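Caspase-1 (Spodoptera frugiperda, PDB 1M72) is a cysteine protease that probably acts in the caspase cascade executing apoptosis and probably cleaves the baculovirus inhibitor p35 and the immunophilin FKBP46. Local coordinates at residues C[59-64]-C[206-211]; C[145-150]-C[184-189]. One frame throughout, in Å; residues are numbered along the deposited sequence.

Contact 1: residues C[59-64]-C[206-211]; sequences DNLSKV and QALCEE
Two helices of the caspase fold, 54-67 and 203-215, lie side by side against the central sheet, and Cys209 of the second fits against Asn60, Leu61 and Val64 of the first. Their segments run nearly parallel, at 21°, with axes 9.5 Å apart. The thiol reaches the opposing backbone: Cys209 SG, anti to its own carbonyl carbon (chi1 -70°), lies 3.5 Å from Leu61 CA and 3.9 Å from Leu61 CB. Val64 CG1 adds a looser contact, 4.3 Å from Cys209 SG. The Asn60 amide lays one face over Cys209, with SG beneath Asn60 CG at 3.5 Å and Cys209 CB 3.3 Å from both Asn60 OD1 and ND2. This is packing; the Asn60 oxygen takes its hydrogen bond from Arg213, one turn further along the same helix as Cys209. Toward the sheet, the methyls Leu61 CD1 and Leu208 CD2 meet at 4.2 Å, while Leu61 also touches Ile37 of strand 31-39. No hydrogen bond joins the two segments themselves, so they are held by van der Waals contact around one small sulfur side chain, with the Asn60-Arg213 bond adding a polar tie between the helices at the more exposed border.

Contact 2: residues C[145-150]-C[184-189]; sequences FFIQAC and IAFSTV. With EDO (1,2-ethanediol), chain J.
Phe145 to Ile147 pair in parallel with Ile184 to Phe186 on two neighbouring inner strands of the caspase sheet, of which 143-148 leads directly to Cys150, the probable catalytic nucleophile. Three backbone hydrogen bonds join the strands: Ala185 N to Phe145 O (2.8 Å), Ile147 N to Ala185 O, and Ser187 N to Ile147 O (2.9 Å), the last just past the end of strand 182-186.

Apolar contacts occupy both faces. On the face of Ile147 and Phe186, the two side chains run alongside each other. Ile147 CD1 makes a CH-pi contact over one face of the Phe186 ring, 3.6 Å from its centroid and displaced toward the rim. With CG1 beside the backbone N (chi1 -59°) and CG2 anti to it, both branches of Ile147 meet the ring, CD1 as described and CG2 3.5 Å from Phe186 CE2. On the reverse face, Phe146 CD2 rests 3.7 Å from Ala185 CB.

Beyond the strands, polar bonding passes through water 1. It donates to Ala149 O at 2.8 Å, accepts from Thr188 N, and is hydrogen-bonded to Ser187 OG at 2.7 Å, bridging the diverging loops. Ser187 OG also bonds Ser194. Gln148 NE2 bonds Ser194 and an acidic side chain of the bound peptide. That peptide is linked covalently to Cys150 SG through a modified side chain, which places this end in the substrate cleft. A 1,2-ethanediol molecule, probably from the crystallisation liquor, accepts a bond from Val189 N.

Strand 98-106 flanks 143-148 on its other edge through backbone bonds of Phe146 and Gln148. Helix 203-215 covers the Phe146 face through Phe204 and Leu208, while Trp127 of helix 125-128 packs on Ile147, Ile184 and Phe186.

Both contacts are largely buried, but contact 2 lies within the central sheet and contact 1 in the helical layer on one side of it, with their centres about 14 Å apart. The two contacts touch where Leu208 CD2 packs on Phe146 CD2 at 3.7 Å, so helix 203-215 serves both: it pairs with helix 54-67 and covers the sheet. Their chemistry follows their place. Contact 1, away from the annotated active-site residues, relies on side-chain packing between the helices. Contact 2 combines direct backbone bonding with a water-bridged polar end, where the strands give way to the loops of the peptide-binding cleft.

Contact 1: residues C[59-64]-C[206-211]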
ATOM      1  N   ASP C  59       5.943  21.900 -11.575  1.00 26.32           N
ATOM      2  CA  ASP C  59       7.262  22.526 -11.603  1.00 28.50           C
ATOM      3  C   ASP C  59       8.139  22.000 -10.493  1.00 27.32           C
ATOM      4  O   ASP C  59       9.302  21.663 -10.682  1.00 27.63           O
ATOM      5  CB  ASP C  59       7.152  24.043 -11.417  1.00 35.31           C
ATOM      6  CG  ASP C  59       6.610  24.747 -12.651  1.00 42.33           C
ATOM      7  OD1 ASP C  59       6.662  24.156 -13.753  1.00 42.71           O
ATOM      8  OD2 ASP C  59       6.151  25.906 -12.515  1.00 46.95           O
ATOM      9  N   ASN C  60       7.561  21.988  -9.315  1.00 26.78           N
ATOM     10  CA  ASN C  60       8.228  21.512  -8.119  1.00 29.87           C
ATOM     11  C   ASN C  60       8.679  20.028  -8.262  1.00 27.86           C
ATOM     12  O   ASN C  60       9.804  19.688  -7.959  1.00 25.33           O
ATOM     13  CB  ASN C  60       7.212  21.684  -6.990  1.00 37.53           C
ATOM     14  CG  ASN C  60       7.797  21.549  -5.611  1.00 47.27           C
ATOM     15  OD1 ASN C  60       9.029  21.418  -5.419  1.00 54.07           O
ATOM     16  ND2 ASN C  60       6.901  21.588  -4.606  1.00 49.28           N
ATOM     17  N   LEU C  61       7.807  19.150  -8.750  1.00 28.31           N
ATOM     18  CA  LEU C  61       8.172  17.733  -8.847  1.00 27.41           C
ATOM     19  C   LEU C  61       9.240  17.539  -9.937  1.00 26.31           C
ATOM     20  O   LEU C  61      10.194  16.789  -9.786  1.00 24.24           O
ATOM     21  CB  LEU C  61       6.918  16.879  -9.130  1.00 21.24           C
ATOM     22  CG  LEU C  61       7.183  15.373  -9.225  1.00 21.57           C
ATOM     23  CD1 LEU C  61       7.729  14.822  -7.891  1.00 17.58           C
ATOM     24  CD2 LEU C  61       5.919  14.665  -9.612  1.00 21.83           C
ATOM     25  N   SER C  62       9.047  18.228 -11.039  1.00 28.49           N
ATOM     26  CA  SER C  62       9.984  18.182 -12.139  1.00 31.25           C
ATOM     27  C   SER C  62      11.378  18.613 -11.651  1.00 31.90           C
ATOM     28  O   SER C  62      12.376  17.974 -11.953  1.00 29.63           O
ATOM     29  CB  SER C  62       9.505  19.132 -13.247  1.00 31.43           C
ATOM     30  OG  SER C  62      10.504  19.298 -14.235  1.00 40.12           O
ATOM     31  N   LYS C  63      11.438  19.700 -10.888  1.00 31.98           N
ATOM     32  CA  LYS C  63      12.718  20.175 -10.407  1.00 32.54           C
ATOM     33  C   LYS C  63      13.429  19.191  -9.466  1.00 31.03           C
ATOM     34  O   LYS C  63      14.640  18.941  -9.598  1.00 28.34           O
ATOM     35  CB  LYS C  63      12.555  21.523  -9.704  1.00 36.74           C
ATOM     36  CG  LYS C  63      13.810  21.973  -8.961  1.00 43.53           C
ATOM     37  CD  LYS C  63      13.803  23.490  -8.618  1.00 48.14           C
ATOM     38  CE  LYS C  63      15.118  23.900  -7.885  1.00 48.47           C
ATOM     39  NZ  LYS C  63      15.254  25.379  -7.683  1.00 50.80           N
ATOM     40  N   VAL C  64      12.700  18.639  -8.507  1.00 26.87           N
ATOM     41  CA  VAL C  64      13.364  17.720  -7.615  1.00 27.34           C
ATOM     42  C   VAL C  64      13.745  16.400  -8.310  1.00 26.39           C
ATOM     43  O   VAL C  64      14.822  15.861  -8.063  1.00 28.55           O
ATOM     44  CB  VAL C  64      12.543  17.471  -6.336  1.00 28.39           C
ATOM     45  CG1 VAL C  64      11.317  16.557  -6.638  1.00 24.82           C
ATOM     46  CG2 VAL C  64      13.465  16.872  -5.270  1.00 29.24           C
ATOM     47  N   GLN C 206       3.238  18.957  -2.199  1.00 27.24           N
ATOM     48  CA  GLN C 206       4.080  19.861  -1.405  1.00 27.12           C
ATOM     49  C   GLN C 206       4.943  19.022  -0.459  1.00 26.66           C
ATOM     50  O   GLN C 206       6.159  19.251  -0.298  1.00 25.00           O
ATOM     51  CB  GLN C 206       3.252  20.807  -0.527  1.00 24.83           C
ATOM     52  CG  GLN C 206       2.535  21.918  -1.239  1.00 25.57           C
ATOM     53  CD  GLN C 206       1.709  22.747  -0.262  1.00 27.87           C
ATOM     54  OE1 GLN C 206       2.256  23.339   0.664  1.00 27.35           O
ATOM     55  NE2 GLN C 206       0.385  22.782  -0.464  1.00 27.62           N
ATOM     56  N   ALA C 207       4.300  18.066   0.195  1.00 22.16           N
ATOM     57  CA  ALA C 207       5.017  17.232   1.137  1.00 21.97           C
ATOM     58  C   ALA C 207       5.980  16.278   0.414  1.00 21.42           C
ATOM     59  O   ALA C 207       7.097  16.067   0.859  1.00 23.20           O
ATOM     60  CB  ALA C 207       4.006  16.446   2.030  1.00 17.22           C
ATOM     61  N   LEU C 208       5.559  15.704  -0.702  1.00 20.18           N
ATOM     62  CA  LEU C 208       6.422  14.786  -1.430  1.00 23.23           C
ATOM     63  C   LEU C 208       7.731  15.488  -1.891  1.00 23.96           C
ATOM     64  O   LEU C 208       8.817  14.986  -1.657  1.00 22.83           O
ATOM     65  CB  LEU C 208       5.669  14.225  -2.642  1.00 21.40           C
ATOM     66  CG  LEU C 208       6.494  13.298  -3.559  1.00 22.82           C
ATOM     67  CD1 LEU C 208       6.968  12.061  -2.755  1.00 20.86           C
ATOM     68  CD2 LEU C 208       5.681  12.885  -4.814  1.00 18.34           C
ATOM     69  N   CYS C 209       7.598  16.658  -2.525  1.00 25.58           N
ATOM     70  CA  CYS C 209       8.727  17.422  -3.024  1.00 27.50           C
ATOM     71  C   CYS C 209       9.665  17.880  -1.909  1.00 31.39           C
ATOM     72  O   CYS C 209      10.909  17.826  -2.067  1.00 32.05           O
ATOM     73  CB  CYS C 209       8.230  18.606  -3.857  1.00 24.47           C
ATOM     74  SG  CYS C 209       7.512  18.043  -5.433  1.00 25.74           S
ATOM     75  N   GLU C 210       9.088  18.299  -0.785  1.00 29.71           N
ATOM     76  CA  GLU C 210       9.896  18.713   0.360  1.00 33.56           C
ATOM     77  C   GLU C 210      10.712  17.539   0.932  1.00 33.31           C
ATOM     78  O   GLU C 210      11.897  17.687   1.224  1.00 32.05           O
ATOM     79  CB  GLU C 210       9.019  19.328   1.473  1.00 35.53           C
ATOM     80  CG  GLU C 210       9.816  19.800   2.699  1.00 45.95           C
ATOM     81  CD  GLU C 210       8.993  20.668   3.687  1.00 55.68           C
ATOM     82  OE1 GLU C 210       7.970  20.187   4.236  1.00 60.04           O
ATOM     83  OE2 GLU C 210       9.375  21.844   3.929  1.00 61.02           O
ATOM     84  N   GLU C 211      10.103  16.367   1.074  1.00 31.58           N
ATOM     85  CA  GLU C 211      10.830  15.226   1.632  1.00 31.11           C
ATOM     86  C   GLU C 211      11.912  14.726   0.663  1.00 29.87           C
ATOM     87  O   GLU C 211      12.995  14.288   1.092  1.00 27.70           O
ATOM     88  CB  GLU C 211       9.855  14.095   1.951  1.00 31.73           C
ATOM     89  CG  GLU C 211      10.261  13.245   3.108  1.00 36.35           C
ATOM     90  CD  GLU C 211      10.595  14.067   4.356  1.00 37.23           C
ATOM     91  OE1 GLU C 211       9.717  14.799   4.864  1.00 37.75           O
ATOM     92  OE2 GLU C 211      11.743  13.966   4.825  1.00 38.96           O
TER

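Contact 2: residues C[145-150]-C[184-189]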
ATOM      1  N   PHE C 145       4.653   5.070  -9.135  1.00 21.07           N
ATOM      2  CA  PHE C 145       3.484   5.793  -9.587  1.00 20.09           C
ATOM      3  C   PHE C 145       2.976   6.732  -8.512  1.00 21.68           C
ATOM      4  O   PHE C 145       2.731   6.311  -7.382  1.00 19.53           O
ATOM      5  CB  PHE C 145       2.388   4.803 -10.012  1.00 16.35           C
ATOM      6  CG  PHE C 145       2.808   3.939 -11.165  1.00 21.25           C
ATOM      7  CD1 PHE C 145       3.630   2.826 -10.955  1.00 20.32           C
ATOM      8  CD2 PHE C 145       2.504   4.308 -12.476  1.00 20.74           C
ATOM      9  CE1 PHE C 145       4.160   2.098 -12.015  1.00 21.08           C
ATOM     10  CE2 PHE C 145       3.022   3.593 -13.552  1.00 25.74           C
ATOM     11  CZ  PHE C 145       3.857   2.488 -13.329  1.00 21.47           C
ATOM     12  N   PHE C 146       2.821   8.008  -8.868  1.00 20.96           N
ATOM     13  CA  PHE C 146       2.324   8.975  -7.918  1.00 22.54           C
ATOM     14  C   PHE C 146       1.070   9.610  -8.456  1.00 23.55           C
ATOM     15  O   PHE C 146       1.053  10.139  -9.571  1.00 22.63           O
ATOM     16  CB  PHE C 146       3.383  10.024  -7.623  1.00 22.71           C
ATOM     17  CG  PHE C 146       4.567   9.466  -6.933  1.00 23.02           C
ATOM     18  CD1 PHE C 146       5.618   8.895  -7.671  1.00 19.77           C
ATOM     19  CD2 PHE C 146       4.630   9.465  -5.548  1.00 23.44           C
ATOM     20  CE1 PHE C 146       6.715   8.333  -7.024  1.00 19.75           C
ATOM     21  CE2 PHE C 146       5.731   8.899  -4.872  1.00 21.58           C
ATOM     22  CZ  PHE C 146       6.784   8.327  -5.621  1.00 19.70           C
ATOM     23  N   ILE C 147       0.014   9.561  -7.656  1.00 20.95           N
ATOM     24  CA  ILE C 147      -1.243  10.103  -8.116  1.00 19.26           C
ATOM     25  C   ILE C 147      -1.854  11.156  -7.234  1.00 19.75           C
ATOM     26  O   ILE C 147      -2.210  10.896  -6.063  1.00 21.45           O
ATOM     27  CB  ILE C 147      -2.262   8.959  -8.315  1.00 22.20           C
ATOM     28  CG1 ILE C 147      -1.699   7.962  -9.336  1.00 21.45           C
ATOM     29  CG2 ILE C 147      -3.614   9.518  -8.789  1.00 16.35           C
ATOM     30  CD1 ILE C 147      -2.267   6.668  -9.185  1.00 25.54           C
ATOM     31  N   GLN C 148      -1.943  12.368  -7.770  1.00 20.67           N
ATOM     32  CA  GLN C 148      -2.608  13.462  -7.038  1.00 19.21           C
ATOM     33  C   GLN C 148      -3.975  13.600  -7.733  1.00 18.42           C
ATOM     34  O   GLN C 148      -4.044  14.054  -8.860  1.00 16.31           O
ATOM     35  CB  GLN C 148      -1.822  14.756  -7.144  1.00 13.85           C
ATOM     36  CG  GLN C 148      -2.559  16.030  -6.605  1.00 11.59           C
ATOM     37  CD  GLN C 148      -3.144  15.832  -5.223  1.00 15.03           C
ATOM     38  OE1 GLN C 148      -2.480  15.343  -4.296  1.00 19.90           O
ATOM     39  NE2 GLN C 148      -4.394  16.211  -5.070  1.00 14.91           N
ATOM     40  N   ALA C 149      -5.029  13.162  -7.049  1.00 20.48           N
ATOM     41  CA  ALA C 149      -6.412  13.190  -7.550  1.00 22.61           C
ATOM     42  C   ALA C 149      -7.330  12.643  -6.454  1.00 26.08           C
ATOM     43  O   ALA C 149      -6.868  11.898  -5.568  1.00 28.32           O
ATOM     44  CB  ALA C 149      -6.555  12.340  -8.825  1.00 22.60           C
ATOM     45  N   CYS C 150      -8.614  13.009  -6.474  1.00 24.74           N
ATOM     46  CA  CYS C 150      -9.510  12.490  -5.441  1.00 25.80           C
ATOM     47  C   CYS C 150      -9.841  11.050  -5.788  1.00 26.12           C
ATOM     48  O   CYS C 150      -9.830  10.690  -6.967  1.00 19.97           O
ATOM     49  CB  CYS C 150     -10.823  13.253  -5.433  1.00 26.89           C
ATOM     50  SG  CYS C 150     -10.664  14.901  -4.795  1.00 29.77           S
ATOM     51  N   ILE C 184       2.833   2.258  -5.636  1.00 18.38           N
ATOM     52  CA  ILE C 184       1.765   3.107  -6.110  1.00 20.24           C
ATOM     53  C   ILE C 184       1.269   3.955  -4.967  1.00 21.48           C
ATOM     54  O   ILE C 184       0.572   3.465  -4.025  1.00 18.85           O
ATOM     55  CB  ILE C 184       0.571   2.257  -6.713  1.00 21.60           C
ATOM     56  CG1 ILE C 184       1.066   1.415  -7.888  1.00 18.02           C
ATOM     57  CG2 ILE C 184      -0.574   3.209  -7.187  1.00 18.59           C
ATOM     58  CD1 ILE C 184       0.014   0.427  -8.457  1.00 19.01           C
ATOM     59  N   ALA C 185       1.618   5.237  -5.084  1.00 20.62           N
ATOM     60  CA  ALA C 185       1.270   6.233  -4.091  1.00 21.18           C
ATOM     61  C   ALA C 185       0.144   7.195  -4.477  1.00 21.82           C
ATOM     62  O   ALA C 185       0.290   8.027  -5.383  1.00 19.76           O
ATOM     63  CB  ALA C 185       2.475   7.019  -3.711  1.00 19.01           C
ATOM     64  N   PHE C 186      -0.967   7.065  -3.753  1.00 21.17           N
ATOM     65  CA  PHE C 186      -2.120   7.947  -3.932  1.00 22.70           C
ATOM     66  C   PHE C 186      -2.094   9.009  -2.821  1.00 20.43           C
ATOM     67  O   PHE C 186      -1.768   8.726  -1.657  1.00 20.72           O
ATOM     68  CB  PHE C 186      -3.449   7.165  -3.872  1.00 20.88           C
ATOM     69  CG  PHE C 186      -3.960   6.683  -5.236  1.00 22.21           C
ATOM     70  CD1 PHE C 186      -3.577   5.440  -5.751  1.00 22.88           C
ATOM     71  CD2 PHE C 186      -4.885   7.447  -5.961  1.00 22.86           C
ATOM     72  CE1 PHE C 186      -4.116   4.953  -6.959  1.00 25.36           C
ATOM     73  CE2 PHE C 186      -5.434   6.973  -7.177  1.00 23.31           C
ATOM     74  CZ  PHE C 186      -5.054   5.734  -7.671  1.00 23.99           C
ATOM     75  N   SER C 187      -2.400  10.232  -3.214  1.00 18.59           N
ATOM     76  CA  SER C 187      -2.467  11.380  -2.320  1.00 17.83           C
ATOM     77  C   SER C 187      -3.466  11.154  -1.203  1.00 19.88           C
ATOM     78  O   SER C 187      -3.383  11.763  -0.150  1.00 19.43           O
ATOM     79  CB  SER C 187      -2.920  12.625  -3.103  1.00 17.33           C
ATOM     80  OG  SER C 187      -4.215  12.446  -3.701  1.00 18.50           O
ATOM     81  N   THR C 188      -4.419  10.268  -1.443  1.00 20.58           N
ATOM     82  CA  THR C 188      -5.467  10.037  -0.466  1.00 21.62           C
ATOM     83  C   THR C 188      -5.955   8.587  -0.469  1.00 21.60           C
ATOM     84  O   THR C 188      -5.635   7.772  -1.368  1.00 19.93           O
ATOM     85  CB  THR C 188      -6.668  11.024  -0.744  1.00 21.15           C
ATOM     86  OG1 THR C 188      -7.514  11.084   0.394  1.00 27.53           O
ATOM     87  CG2 THR C 188      -7.519  10.528  -1.957  1.00 22.51           C
ATOM     88  N   VAL C 189      -6.727   8.289   0.559  1.00 20.87           N
ATOM     89  CA  VAL C 189      -7.315   6.977   0.805  1.00 23.15           C
ATOM     90  C   VAL C 189      -8.495   6.704  -0.161  1.00 23.50           C
ATOM     91  O   VAL C 189      -9.187   7.631  -0.599  1.00 21.58           O
ATOM     92  CB  VAL C 189      -7.785   6.960   2.301  1.00 25.50           C
ATOM     93  CG1 VAL C 189      -8.861   5.966   2.521  1.00 29.15           C
ATOM     94  CG2 VAL C 189      -6.609   6.656   3.193  1.00 24.45           C
TER
HETATM   95  C1  EDO J 507      -8.004  11.445   3.545  1.00 36.95           C
HETATM   96  O1  EDO J 507      -7.181  10.481   2.854  1.00 35.84           O
HETATM   97  C2  EDO J 507      -8.057  11.062   4.988  1.00 35.26           C
HETATM   98  O2  EDO J 507      -8.842   9.903   5.090  1.00 37.74           O
HETATM   99  O   HOH W   1      -5.109  10.055  -4.424  1.00 37.77           O